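Local coordinates for protein carbonic anhydrase (Trichomonas vaginalis, PDB 6Y04) that probably catalyses the reversible hydration of carbon dioxide to hydrogencarbonate and a proton, as a zinc-dependent enzyme of the beta class, at residues N65-T70 against I91-H96; S78-I83 against P155-N160; R30-V35 against I50-G55; N143-V148 against T177-Y182. One frame throughout, in Å; residues are numbered along the deposited sequence.

Interaction 1: residues N65-T70 against I91-H96; sequences NGIWTT and IFIMGH. With ZN (zinc ion), chain C.
Asn65 lies against Gly95 and the end of strand 90-96 in a buried contact beside the zinc site. It joins the loop after strand 57-61 to the strand that carries His96. No direct hydrogen bond links the two segments. With CG between the backbone N and the carbonyl carbon (chi1 52°), the amide of Asn65 is turned onto the strand backbone. Its ND2 packs directly on Gly95, which has no side chain, 3.5 Å from CA, and its CG lies 3.8 Å from Met94 O.

Water 1 bridges the segments. It donates to Asn65 OD1 at 3.0 Å and accepts from His96 N at 2.9 Å. The same OD1 lies at the edge of the His96 ring, near its plane, 4.5 Å from CD2. The bridge ties the backbone N of the metal ligand itself to the loop. His96 NE2 binds the zinc at 2.0 Å, and the O atom of water 2 binds the zinc, also at 2.0 Å. Cys37 and Cys99 complete the site, a two-cysteine, one-histidine set with water as fourth ligand, as in other active beta-class enzymes.

Further back along the strand the contact turns apolar. Ile67 CD1 meets Ile93 CD1 at 4.4 Å, and Ile93 CG2 comes near Asn65 O.

Helix 140-152 covers this part, with Val151 touching both Ile67 and Ile93, and Ser147 OG bonding to Ile67 N. Helix 74-85 packs on Ile67 through Ile75 and Val76. Strands 32-36 and 163-168 flank strand 90-96 in the sheet.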
loop_
_atom_site.group_PDB
_atom_site.type_symbol
_atom_site.label_atom_id
_atom_site.label_comp_id
_atom_site.label_asym_id
_atom_site.label_seq_id
_atom_site.Cartn_x
_atom_site.Cartn_y
_atom_site.Cartn_z
ATOM N N ASN A 65 -4.846 6.404 -2.676
ATOM C CA ASN A 65 -5.114 6.200 -1.255
ATOM C C ASN A 65 -6.607 6.331 -0.931
ATOM O O ASN A 65 -6.981 6.991 0.043
ATOM C CB ASN A 65 -4.289 7.153 -0.379
ATOM C CG ASN A 65 -4.430 8.605 -0.789
ATOM O OD1 ASN A 65 -3.709 9.078 -1.668
ATOM N ND2 ASN A 65 -5.364 9.312 -0.174
ATOM N N GLY A 66 -7.451 5.689 -1.746
ATOM C CA GLY A 66 -8.885 5.907 -1.669
ATOM C C GLY A 66 -9.621 4.739 -1.020
ATOM O O GLY A 66 -9.306 3.573 -1.266
ATOM N N ILE A 67 -10.586 5.083 -0.164
ATOM C CA ILE A 67 -11.610 4.154 0.279
ATOM C C ILE A 67 -12.946 4.731 -0.172
ATOM O O ILE A 67 -13.388 5.754 0.342
ATOM C CB ILE A 67 -11.568 3.945 1.809
ATOM C CG1 ILE A 67 -10.193 3.483 2.297
ATOM C CG2 ILE A 67 -12.678 3.014 2.271
ATOM C CD1 ILE A 67 -9.228 4.619 2.568
ATOM N N TRP A 68 -13.561 4.082 -1.160
ATOM C CA TRP A 68 -14.855 4.516 -1.656
ATOM C C TRP A 68 -15.941 3.545 -1.200
ATOM O O TRP A 68 -17.128 3.851 -1.309
ATOM C CB TRP A 68 -14.825 4.708 -3.182
ATOM C CG TRP A 68 -14.177 3.592 -3.951
ATOM C CD1 TRP A 68 -12.881 3.538 -4.374
ATOM C CD2 TRP A 68 -14.792 2.370 -4.411
ATOM N NE1 TRP A 68 -12.646 2.373 -5.053
ATOM C CE2 TRP A 68 -13.798 1.636 -5.097
ATOM C CE3 TRP A 68 -16.082 1.823 -4.317
ATOM C CZ2 TRP A 68 -14.055 0.391 -5.681
ATOM C CZ3 TRP A 68 -16.338 0.587 -4.880
ATOM C CH2 TRP A 68 -15.332 -0.116 -5.555
ATOM N N THR A 69 -15.522 2.384 -0.679
ATOM C CA THR A 69 -16.431 1.311 -0.305
ATOM C C THR A 69 -16.633 1.295 1.208
ATOM O O THR A 69 -15.735 1.683 1.962
ATOM C CB THR A 69 -15.903 -0.051 -0.782
ATOM O OG1 THR A 69 -16.952 -1.008 -0.629
ATOM C CG2 THR A 69 -14.683 -0.529 -0.023
ATOM N N THR A 70 -17.816 0.836 1.636
ATOM C CA THR A 70 -18.044 0.508 3.039
ATOM C C THR A 70 -18.127 -1.009 3.230
ATOM O O THR A 70 -18.457 -1.482 4.315
ATOM C CB THR A 70 -19.218 1.282 3.658
ATOM O OG1 THR A 70 -20.437 0.728 3.157
ATOM C CG2 THR A 70 -19.156 2.779 3.420
ATOM N N ILE A 91 -6.123 6.048 12.825
ATOM C CA ILE A 91 -5.882 5.922 11.398
ATOM C C ILE A 91 -5.692 7.315 10.804
ATOM O O ILE A 91 -6.520 8.201 11.006
ATOM C CB ILE A 91 -7.021 5.151 10.696
ATOM C CG1 ILE A 91 -7.196 3.732 11.245
ATOM C CG2 ILE A 91 -6.831 5.148 9.184
ATOM C CD1 ILE A 91 -8.489 3.063 10.809
ATOM N N PHE A 92 -4.589 7.490 10.067
ATOM C CA PHE A 92 -4.353 8.700 9.298
ATOM C C PHE A 92 -4.440 8.380 7.810
ATOM O O PHE A 92 -3.682 7.548 7.305
ATOM C CB PHE A 92 -2.964 9.257 9.609
ATOM C CG PHE A 92 -2.776 9.686 11.039
ATOM C CD1 PHE A 92 -2.560 8.746 12.039
ATOM C CD2 PHE A 92 -2.827 11.028 11.389
ATOM C CE1 PHE A 92 -2.398 9.136 13.362
ATOM C CE2 PHE A 92 -2.664 11.418 12.710
ATOM C CZ PHE A 92 -2.447 10.475 13.692
ATOM N N ILE A 93 -5.373 9.046 7.119
ATOM C CA ILE A 93 -5.447 8.956 5.669
ATOM C C ILE A 93 -4.818 10.203 5.053
ATOM O O ILE A 93 -5.275 11.324 5.282
ATOM C CB ILE A 93 -6.901 8.712 5.214
ATOM C CG1 ILE A 93 -7.406 7.371 5.756
ATOM C CG2 ILE A 93 -7.021 8.784 3.697
ATOM C CD1 ILE A 93 -8.888 7.341 5.986
ATOM N N MET A 94 -3.756 9.986 4.267
ATOM C CA MET A 94 -2.918 11.077 3.793
ATOM C C MET A 94 -2.830 11.067 2.267
ATOM O O MET A 94 -2.100 10.263 1.680
ATOM C CB MET A 94 -1.519 10.987 4.404
ATOM C CG MET A 94 -0.600 12.081 3.923
ATOM S SD MET A 94 0.868 12.246 4.933
ATOM C CE MET A 94 1.718 10.726 4.510
ATOM N N GLY A 95 -3.582 11.989 1.649
ATOM C CA GLY A 95 -3.535 12.213 0.216
ATOM C C GLY A 95 -2.457 13.227 -0.144
ATOM O O GLY A 95 -1.756 13.731 0.729
ATOM N N HIS A 96 -2.323 13.524 -1.438
ATOM C CA HIS A 96 -1.291 14.452 -1.867
ATOM C C HIS A 96 -1.755 15.244 -3.082
ATOM O O HIS A 96 -2.554 14.759 -3.880
ATOM C CB HIS A 96 0.028 13.714 -2.123
ATOM C CG HIS A 96 0.006 12.835 -3.331
ATOM N ND1 HIS A 96 0.656 13.181 -4.498
ATOM C CD2 HIS A 96 -0.588 11.641 -3.568
ATOM C CE1 HIS A 96 0.476 12.238 -5.396
ATOM N NE2 HIS A 96 -0.289 11.284 -4.858
HETATM ZN ZN ZN C . -1.180 9.809 -5.958
HETATM O O HOH W 1 -3.971 11.726 -2.957
HETATM O O HOH W 2 -0.423 9.408 -7.763
#

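Interaction 2: residues S78-I83 against P155-N160; sequences SLLVSI and PLIPKN
Leu80 projects from helix 74-85 into the loop 155-160 and forms the main bump of this buried apolar contact. Its two methyls split the work. CD2 enters the hollow made by the backbone and side chains of Leu156 and Ile157. It lies 3.6 Å from Leu156 O, 3.7 Å from Leu156 CB and 3.9 Å from Ile157 CG1. CD1 reaches out to the end of the Leu156 side chain and meets its CD1 at 3.9 Å. The Leu80 and Leu156 side chains cross obliquely. Leu80 CG is anti to its carbonyl carbon (chi1 -62°), which carries the methyls from the flank of the helix over to the loop.

One turn further on, Ile83 supplies a second, looser bump. Its CD1 sits over the join between Ile157 and Pro158, 4.4 Å from Ile157 CG1 and 4.4 Å from Pro158 CD. Ile157 CG1 is thus touched by both helix side chains. No hydrogen bond crosses the contact. Leu156 O, though packed against Leu80 CD2, takes a hydrogen bond from Tyr84 OH.

The loop runs from helix 140-152 to strand 163-168 and packs on one side of helix 74-85. Val151 of helix 140-152 touches both Leu79 and Ile157, while Leu79 and Ile83 touch Ile91 of strand 90-96. Along Ser78, Val81 and Ser82 the helix faces the second subunit, where Met38 of that subunit packs on Val81 and Ser82.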
loop_
_atom_site.group_PDB
_atom_site.type_symbol
_atom_site.label_atom_id
_atom_site.label_comp_id
_atom_site.label_asym_id
_atom_site.label_seq_id
_atom_site.Cartn_x
_atom_site.Cartn_y
_atom_site.Cartn_z
ATOM N N SER A 78 -6.542 -4.224 5.477
ATOM C CA SER A 78 -5.304 -3.783 6.100
ATOM C C SER A 78 -5.588 -3.025 7.393
ATOM O O SER A 78 -4.878 -3.200 8.379
ATOM C CB SER A 78 -4.487 -2.949 5.148
ATOM O OG SER A 78 -4.072 -3.723 4.030
ATOM N N LEU A 79 -6.640 -2.202 7.383
ATOM C CA LEU A 79 -7.019 -1.434 8.560
ATOM C C LEU A 79 -7.595 -2.339 9.651
ATOM O O LEU A 79 -7.329 -2.115 10.831
ATOM C CB LEU A 79 -7.994 -0.324 8.149
ATOM C CG LEU A 79 -7.359 0.776 7.294
ATOM C CD1 LEU A 79 -8.402 1.726 6.736
ATOM C CD2 LEU A 79 -6.285 1.525 8.072
ATOM N N LEU A 80 -8.361 -3.365 9.249
ATOM C CA LEU A 80 -8.949 -4.296 10.203
ATOM C C LEU A 80 -7.844 -5.077 10.910
ATOM O O LEU A 80 -7.878 -5.244 12.130
ATOM C CB LEU A 80 -9.930 -5.244 9.497
ATOM C CG LEU A 80 -11.140 -4.579 8.841
ATOM C CD1 LEU A 80 -11.939 -5.574 8.002
ATOM C CD2 LEU A 80 -12.034 -3.917 9.878
ATOM N N VAL A 81 -6.865 -5.539 10.128
ATOM C CA VAL A 81 -5.729 -6.263 10.671
ATOM C C VAL A 81 -4.947 -5.340 11.604
ATOM O O VAL A 81 -4.551 -5.749 12.694
ATOM C CB VAL A 81 -4.839 -6.842 9.553
ATOM C CG1 VAL A 81 -3.585 -7.492 10.112
ATOM C CG2 VAL A 81 -5.608 -7.837 8.691
ATOM N N SER A 82 -4.737 -4.091 11.171
ATOM C CA SER A 82 -3.991 -3.135 11.974
ATOM C C SER A 82 -4.644 -2.980 13.346
ATOM O O SER A 82 -3.958 -3.023 14.370
ATOM C CB SER A 82 -3.866 -1.804 11.274
ATOM O OG SER A 82 -3.019 -1.913 10.141
ATOM N N ILE A 83 -5.976 -2.807 13.357
ATOM C CA ILE A 83 -6.679 -2.474 14.589
ATOM C C ILE A 83 -6.762 -3.707 15.486
ATOM O O ILE A 83 -6.364 -3.661 16.650
ATOM C CB ILE A 83 -8.076 -1.884 14.309
ATOM C CG1 ILE A 83 -8.005 -0.573 13.529
ATOM C CG2 ILE A 83 -8.871 -1.724 15.601
ATOM C CD1 ILE A 83 -9.307 -0.223 12.840
ATOM N N PRO A 155 -18.932 -0.517 9.026
ATOM C CA PRO A 155 -19.497 -1.165 10.212
ATOM C C PRO A 155 -18.519 -2.079 10.947
ATOM O O PRO A 155 -18.773 -2.487 12.077
ATOM C CB PRO A 155 -20.674 -1.981 9.650
ATOM C CG PRO A 155 -20.306 -2.243 8.205
ATOM C CD PRO A 155 -19.514 -1.028 7.773
ATOM N N LEU A 156 -17.393 -2.393 10.300
ATOM C CA LEU A 156 -16.414 -3.287 10.894
ATOM C C LEU A 156 -15.385 -2.486 11.692
ATOM O O LEU A 156 -14.527 -3.073 12.346
ATOM C CB LEU A 156 -15.736 -4.107 9.794
ATOM C CG LEU A 156 -16.614 -5.076 9.001
ATOM C CD1 LEU A 156 -15.757 -6.109 8.293
ATOM C CD2 LEU A 156 -17.641 -5.764 9.888
ATOM N N ILE A 157 -15.471 -1.151 11.639
ATOM C CA ILE A 157 -14.465 -0.304 12.260
ATOM C C ILE A 157 -15.057 0.394 13.484
ATOM O O ILE A 157 -16.047 1.117 13.376
ATOM C CB ILE A 157 -13.824 0.653 11.231
ATOM C CG1 ILE A 157 -12.865 -0.122 10.326
ATOM C CG2 ILE A 157 -13.115 1.814 11.916
ATOM C CD1 ILE A 157 -12.311 0.674 9.189
ATOM N N PRO A 158 -14.455 0.200 14.684
ATOM C CA PRO A 158 -15.025 0.700 15.937
ATOM C C PRO A 158 -15.140 2.221 15.924
ATOM O O PRO A 158 -14.360 2.889 15.253
ATOM C CB PRO A 158 -14.008 0.283 17.010
ATOM C CG PRO A 158 -13.202 -0.819 16.373
ATOM C CD PRO A 158 -13.182 -0.504 14.892
ATOM N N LYS A 159 -16.103 2.746 16.688
ATOM C CA LYS A 159 -16.380 4.174 16.752
ATOM C C LYS A 159 -15.294 4.904 17.542
ATOM O O LYS A 159 -15.133 6.116 17.397
ATOM C CB LYS A 159 -17.775 4.408 17.340
ATOM C CG LYS A 159 -18.915 3.804 16.527
ATOM C CD LYS A 159 -18.969 4.316 15.097
ATOM C CE LYS A 159 -20.224 3.922 14.346
ATOM N NZ LYS A 159 -20.299 4.631 13.045
ATOM N N ASN A 160 -14.540 4.152 18.351
ATOM C CA ASN A 160 -13.564 4.744 19.248
ATOM C C ASN A 160 -12.188 4.840 18.586
ATOM O O ASN A 160 -11.215 5.172 19.260
ATOM C CB ASN A 160 -13.502 4.000 20.588
ATOM C CG ASN A 160 -12.858 2.630 20.490
ATOM O OD1 ASN A 160 -13.116 1.879 19.558
ATOM N ND2 ASN A 160 -12.013 2.289 21.446
#

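Interaction 3: residues R30-V35 against I50-G55; sequences RHIAIV and IGVKRG
Arg30 reaches Gly51 by a bend in its chain: CG is anti to the carbonyl carbon (chi1 -78°), and chi3 turns to 63° after an extended chi2. The guanidinium then meets the loop at its edge. NH1 gives Gly51 O a weak hydrogen bond, 3.1 Å long and far from straight at 127°. Water 3 adds a second link, accepting from Arg30 NH2 at 2.7 Å and donating to Ile50 O at 2.9 Å. The same group has further partners: Glu56 in a salt bridge with NH1, and Gln3 of the second subunit, its strongest partner, at NE.

A Schellman motif ends helix 46-49, with Gly51, at positive phi, as its C-prime residue. In it Val52 N bonds to Glu47 O and Gly51 N to Asp48 O. The turn places Ile50 and Val52 over strand 32-36 of the central sheet.

Ile34 and Ile50 reach toward each other tip to tip, with their CD1 atoms 3.8 Å apart. Ile32 and Val52 slide past each other in opposite directions, and Ile32 CD1 comes within 4.1 Å of Val52 CG2. Ile32 CD1 also lies over one face of the Arg30 guanidinium, offset toward its rim. Phe92 of strand 90-96 touches both Ile32 and Ile34.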
loop_
_atom_site.group_PDB
_atom_site.type_symbol
_atom_site.label_atom_id
_atom_site.label_comp_id
_atom_site.label_asym_id
_atom_site.label_seq_id
_atom_site.Cartn_x
_atom_site.Cartn_y
_atom_site.Cartn_z
ATOM N N ARG A 30 3.492 3.006 17.961
ATOM C CA ARG A 30 2.731 4.216 18.232
ATOM C C ARG A 30 1.243 3.977 17.974
ATOM O O ARG A 30 0.435 4.898 18.110
ATOM C CB ARG A 30 3.269 5.395 17.422
ATOM C CG ARG A 30 4.535 6.005 18.002
ATOM C CD ARG A 30 5.118 7.015 17.044
ATOM N NE ARG A 30 4.244 8.151 16.784
ATOM C CZ ARG A 30 4.501 9.100 15.889
ATOM N NH1 ARG A 30 5.613 9.068 15.171
ATOM N NH2 ARG A 30 3.645 10.091 15.722
ATOM N N HIS A 31 0.900 2.736 17.600
ATOM C CA HIS A 31 -0.474 2.274 17.482
ATOM C C HIS A 31 -1.221 3.071 16.416
ATOM O O HIS A 31 -2.397 3.393 16.592
ATOM C CB HIS A 31 -1.197 2.334 18.835
ATOM C CG HIS A 31 -0.416 1.791 19.984
ATOM N ND1 HIS A 31 -0.186 0.433 20.151
ATOM C CD2 HIS A 31 0.178 2.416 21.021
ATOM C CE1 HIS A 31 0.550 0.251 21.227
ATOM N NE2 HIS A 31 0.764 1.451 21.793
ATOM N N ILE A 32 -0.536 3.376 15.308
ATOM C CA ILE A 32 -1.129 4.189 14.256
ATOM C C ILE A 32 -0.965 3.500 12.901
ATOM O O ILE A 32 0.014 2.795 12.653
ATOM C CB ILE A 32 -0.565 5.626 14.261
ATOM C CG1 ILE A 32 0.946 5.655 14.017
ATOM C CG2 ILE A 32 -0.952 6.353 15.544
ATOM C CD1 ILE A 32 1.517 7.049 13.857
ATOM N N ALA A 33 -1.963 3.699 12.041
ATOM C CA ALA A 33 -1.915 3.258 10.661
ATOM C C ALA A 33 -1.920 4.486 9.752
ATOM O O ALA A 33 -2.724 5.400 9.953
ATOM C CB ALA A 33 -3.100 2.361 10.376
ATOM N N ILE A 34 -1.021 4.492 8.755
ATOM C CA ILE A 34 -0.998 5.504 7.707
ATOM C C ILE A 34 -1.492 4.877 6.405
ATOM O O ILE A 34 -0.975 3.839 5.994
ATOM C CB ILE A 34 0.414 6.098 7.517
ATOM C CG1 ILE A 34 1.116 6.430 8.841
ATOM C CG2 ILE A 34 0.390 7.282 6.561
ATOM C CD1 ILE A 34 0.485 7.549 9.655
ATOM N N VAL A 35 -2.476 5.528 5.761
ATOM C CA VAL A 35 -2.885 5.187 4.402
ATOM C C VAL A 35 -2.448 6.306 3.460
ATOM O O VAL A 35 -2.862 7.451 3.620
ATOM C CB VAL A 35 -4.401 4.904 4.293
ATOM C CG1 VAL A 35 -4.815 4.556 2.867
ATOM C CG2 VAL A 35 -4.850 3.811 5.260
ATOM N N ILE A 50 6.338 13.142 8.270
ATOM C CA ILE A 50 5.384 13.132 9.371
ATOM C C ILE A 50 6.044 12.626 10.657
ATOM O O ILE A 50 5.366 12.444 11.667
ATOM C CB ILE A 50 4.104 12.350 8.993
ATOM C CG1 ILE A 50 4.398 10.889 8.637
ATOM C CG2 ILE A 50 3.355 13.070 7.876
ATOM C CD1 ILE A 50 3.181 9.983 8.670
ATOM N N GLY A 51 7.364 12.416 10.625
ATOM C CA GLY A 51 8.123 12.007 11.802
ATOM C C GLY A 51 7.805 10.579 12.248
ATOM O O GLY A 51 7.839 10.247 13.436
ATOM N N VAL A 52 7.482 9.727 11.276
ATOM C CA VAL A 52 7.167 8.351 11.594
ATOM C C VAL A 52 8.407 7.526 11.282
ATOM O O VAL A 52 8.976 7.648 10.196
ATOM C CB VAL A 52 5.915 7.880 10.832
ATOM C CG1 VAL A 52 5.880 6.374 10.634
ATOM C CG2 VAL A 52 4.649 8.379 11.505
ATOM N N LYS A 53 8.817 6.720 12.268
ATOM C CA LYS A 53 10.028 5.922 12.176
ATOM C C LYS A 53 9.661 4.457 11.982
ATOM O O LYS A 53 8.525 4.053 12.236
ATOM C CB LYS A 53 10.867 6.089 13.446
ATOM C CG LYS A 53 11.432 7.485 13.668
ATOM C CD LYS A 53 12.179 7.630 14.971
ATOM C CE LYS A 53 12.888 8.959 15.090
ATOM N NZ LYS A 53 13.095 9.334 16.508
ATOM N N ARG A 54 10.646 3.669 11.536
ATOM C CA ARG A 54 10.504 2.226 11.406
ATOM C C ARG A 54 9.948 1.658 12.713
ATOM O O ARG A 54 10.382 2.057 13.791
ATOM C CB ARG A 54 11.874 1.613 11.087
ATOM C CG ARG A 54 11.817 0.133 10.744
ATOM C CD ARG A 54 13.166 -0.548 10.679
ATOM N NE ARG A 54 12.930 -1.965 10.433
ATOM C CZ ARG A 54 13.777 -2.949 10.725
ATOM N NH1 ARG A 54 14.947 -2.678 11.279
ATOM N NH2 ARG A 54 13.444 -4.200 10.458
ATOM N N GLY A 55 8.968 0.750 12.608
ATOM C CA GLY A 55 8.476 0.029 13.772
ATOM C C GLY A 55 7.384 0.767 14.549
ATOM O O GLY A 55 6.870 0.241 15.530
HETATM O O HOH W 3 5.257 11.965 14.527
#

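Interaction 4: residues N143-V148 against T177-Y182; sequences NIKNSV and TIINGY
Ile179 and Val148 point at each other tip to tip, with Ile179 CD1 4.0 Å from Val148 CG1. The same CD1 also rests on the helix backbone, 3.9 Å from Lys145 CA, and on the Lys145 chain, 3.9 Å from CG. Lys145 and Ile179 meet at a slant. In Ile179, CG1 lies anti to the carbonyl carbon (chi1 -67°), and CD1 extends from it to the helix between Lys145 and Val148.

Ile178 uses its other branch. Its CG2 lies against the aliphatic part of Lys145, 4.1 Å from CE, and these two side chains cross at about a right angle. Ile144 CG2 comes to Ile178 CB at 4.2 Å.

Two successive residues can both face the helix because the strand bulges here. Ile178 and Ile179 lie opposite Gly165 of strand 163-168 in a classic beta bulge. Strand 175-179 is an edge strand of the sheet within this chain, and helix 140-152 packs across it. The axes of the short segments 143-148 and 177-179 approach to 8.8 Å, with 43° between their directions.

After the strand, Asn180 OD1 accepts from Tyr182 N in an Asx turn. Tyr182 then meets His164 with its ring edge-to-face. On the helix, Ser147 OG and Ser147 N grip Asn143 O from opposite faces of its plane. Val148 and Ser147 also touch Ile93 of strand 90-96.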
loop_
_atom_site.group_PDB
_atom_site.type_symbol
_atom_site.label_atom_id
_atom_site.label_comp_id
_atom_site.label_asym_id
_atom_site.label_seq_id
_atom_site.Cartn_x
_atom_site.Cartn_y
_atom_site.Cartn_z
ATOM N N ASN A 143 -11.180 13.566 -2.082
ATOM C CA ASN A 143 -10.910 12.148 -1.908
ATOM C C ASN A 143 -10.535 11.856 -0.456
ATOM O O ASN A 143 -10.940 10.830 0.089
ATOM C CB ASN A 143 -9.854 11.614 -2.887
ATOM C CG ASN A 143 -9.525 10.151 -2.650
ATOM O OD1 ASN A 143 -10.342 9.269 -2.933
ATOM N ND2 ASN A 143 -8.347 9.879 -2.104
ATOM N N ILE A 144 -9.756 12.755 0.158
ATOM C CA ILE A 144 -9.376 12.599 1.552
ATOM C C ILE A 144 -10.637 12.638 2.415
ATOM O O ILE A 144 -10.866 11.735 3.218
ATOM C CB ILE A 144 -8.349 13.658 1.997
ATOM C CG1 ILE A 144 -6.978 13.446 1.353
ATOM C CG2 ILE A 144 -8.236 13.688 3.519
ATOM C CD1 ILE A 144 -6.139 14.714 1.273
ATOM N N LYS A 145 -11.447 13.684 2.225
ATOM C CA LYS A 145 -12.660 13.893 3.002
ATOM C C LYS A 145 -13.590 12.688 2.860
ATOM O O LYS A 145 -14.147 12.217 3.846
ATOM C CB LYS A 145 -13.340 15.200 2.579
ATOM C CG LYS A 145 -12.806 16.457 3.256
ATOM C CD LYS A 145 -13.133 17.757 2.538
ATOM C CE LYS A 145 -12.849 18.975 3.391
ATOM N NZ LYS A 145 -12.813 20.233 2.604
ATOM N N ASN A 146 -13.733 12.189 1.628
ATOM C CA ASN A 146 -14.634 11.091 1.299
ATOM C C ASN A 146 -14.087 9.769 1.845
ATOM O O ASN A 146 -14.844 8.914 2.304
ATOM C CB ASN A 146 -14.911 11.058 -0.207
ATOM C CG ASN A 146 -16.069 10.154 -0.591
ATOM O OD1 ASN A 146 -17.210 10.603 -0.657
ATOM N ND2 ASN A 146 -15.793 8.883 -0.848
ATOM N N SER A 147 -12.762 9.609 1.800
ATOM C CA SER A 147 -12.122 8.399 2.280
ATOM C C SER A 147 -12.264 8.302 3.792
ATOM O O SER A 147 -12.588 7.239 4.314
ATOM C CB SER A 147 -10.684 8.348 1.861
ATOM O OG SER A 147 -10.597 7.983 0.501
ATOM N N VAL A 148 -12.041 9.429 4.476
ATOM C CA VAL A 148 -12.205 9.491 5.921
ATOM C C VAL A 148 -13.651 9.153 6.285
ATOM O O VAL A 148 -13.897 8.532 7.312
ATOM C CB VAL A 148 -11.753 10.852 6.489
ATOM C CG1 VAL A 148 -12.098 11.006 7.961
ATOM C CG2 VAL A 148 -10.267 11.061 6.274
ATOM N N THR A 177 -3.305 19.484 7.874
ATOM C CA THR A 177 -4.433 18.767 8.444
ATOM C C THR A 177 -5.704 19.125 7.677
ATOM O O THR A 177 -5.977 20.295 7.430
ATOM C CB THR A 177 -4.543 19.077 9.942
ATOM O OG1 THR A 177 -3.304 18.661 10.516
ATOM C CG2 THR A 177 -5.679 18.374 10.649
ATOM N N ILE A 178 -6.469 18.101 7.297
ATOM C CA ILE A 178 -7.735 18.306 6.610
ATOM C C ILE A 178 -8.876 17.955 7.563
ATOM O O ILE A 178 -9.775 18.767 7.766
ATOM C CB ILE A 178 -7.787 17.493 5.302
ATOM C CG1 ILE A 178 -6.574 17.760 4.403
ATOM C CG2 ILE A 178 -9.101 17.724 4.569
ATOM C CD1 ILE A 178 -6.428 19.197 3.927
ATOM N N ILE A 179 -8.816 16.754 8.161
ATOM C CA ILE A 179 -9.800 16.350 9.156
ATOM C C ILE A 179 -9.095 15.895 10.430
ATOM O O ILE A 179 -8.186 15.074 10.377
ATOM C CB ILE A 179 -10.757 15.272 8.603
ATOM C CG1 ILE A 179 -11.646 15.836 7.494
ATOM C CG2 ILE A 179 -11.604 14.662 9.709
ATOM C CD1 ILE A 179 -12.454 14.787 6.752
ATOM N N ASN A 180 -9.530 16.440 11.572
ATOM C CA ASN A 180 -9.112 15.977 12.888
ATOM C C ASN A 180 -10.193 15.038 13.423
ATOM O O ASN A 180 -11.341 15.446 13.575
ATOM C CB ASN A 180 -8.873 17.162 13.831
ATOM C CG ASN A 180 -8.522 16.779 15.257
ATOM O OD1 ASN A 180 -9.067 15.825 15.818
ATOM N ND2 ASN A 180 -7.610 17.523 15.857
ATOM N N GLY A 181 -9.818 13.785 13.722
ATOM C CA GLY A 181 -10.809 12.745 13.948
ATOM C C GLY A 181 -11.058 12.406 15.416
ATOM O O GLY A 181 -11.728 11.418 15.686
ATOM N N TYR A 182 -10.578 13.238 16.353
ATOM C CA TYR A 182 -10.597 12.876 17.766
ATOM C C TYR A 182 -12.010 12.900 18.354
ATOM O O TYR A 182 -12.610 13.965 18.216
ATOM C CB TYR A 182 -9.611 13.716 18.578
ATOM C CG TYR A 182 -8.186 13.282 18.363
ATOM C CD1 TYR A 182 -7.815 11.958 18.531
ATOM C CD2 TYR A 182 -7.221 14.187 17.950
ATOM C CE1 TYR A 182 -6.512 11.545 18.296
ATOM C CE2 TYR A 182 -5.915 13.792 17.716
ATOM C CZ TYR A 182 -5.558 12.465 17.883
ATOM O OH TYR A 182 -4.273 12.075 17.639
#

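In the fold
The contacts gather round one mixed sheet. Interaction 3 comes first along the chain and closes before interaction 1 opens. Interactions 1 and 2 cross, since their segments alternate in sequence, and so do interactions 2 and 4. Interactions 1, 3 and 4 reach the sheet, where strands 32-36 and 90-96 are neighbours. Interaction 1 is central, with its centre about 8 Å from that of interaction 4, about 13 Å from interaction 2 and about 15 Å from interaction 3. It touches all three. Helices 74-85 and 140-152 pack on the strand that carries a zinc ligand. All four contacts also reach the second subunit, so each borders the dimer interface.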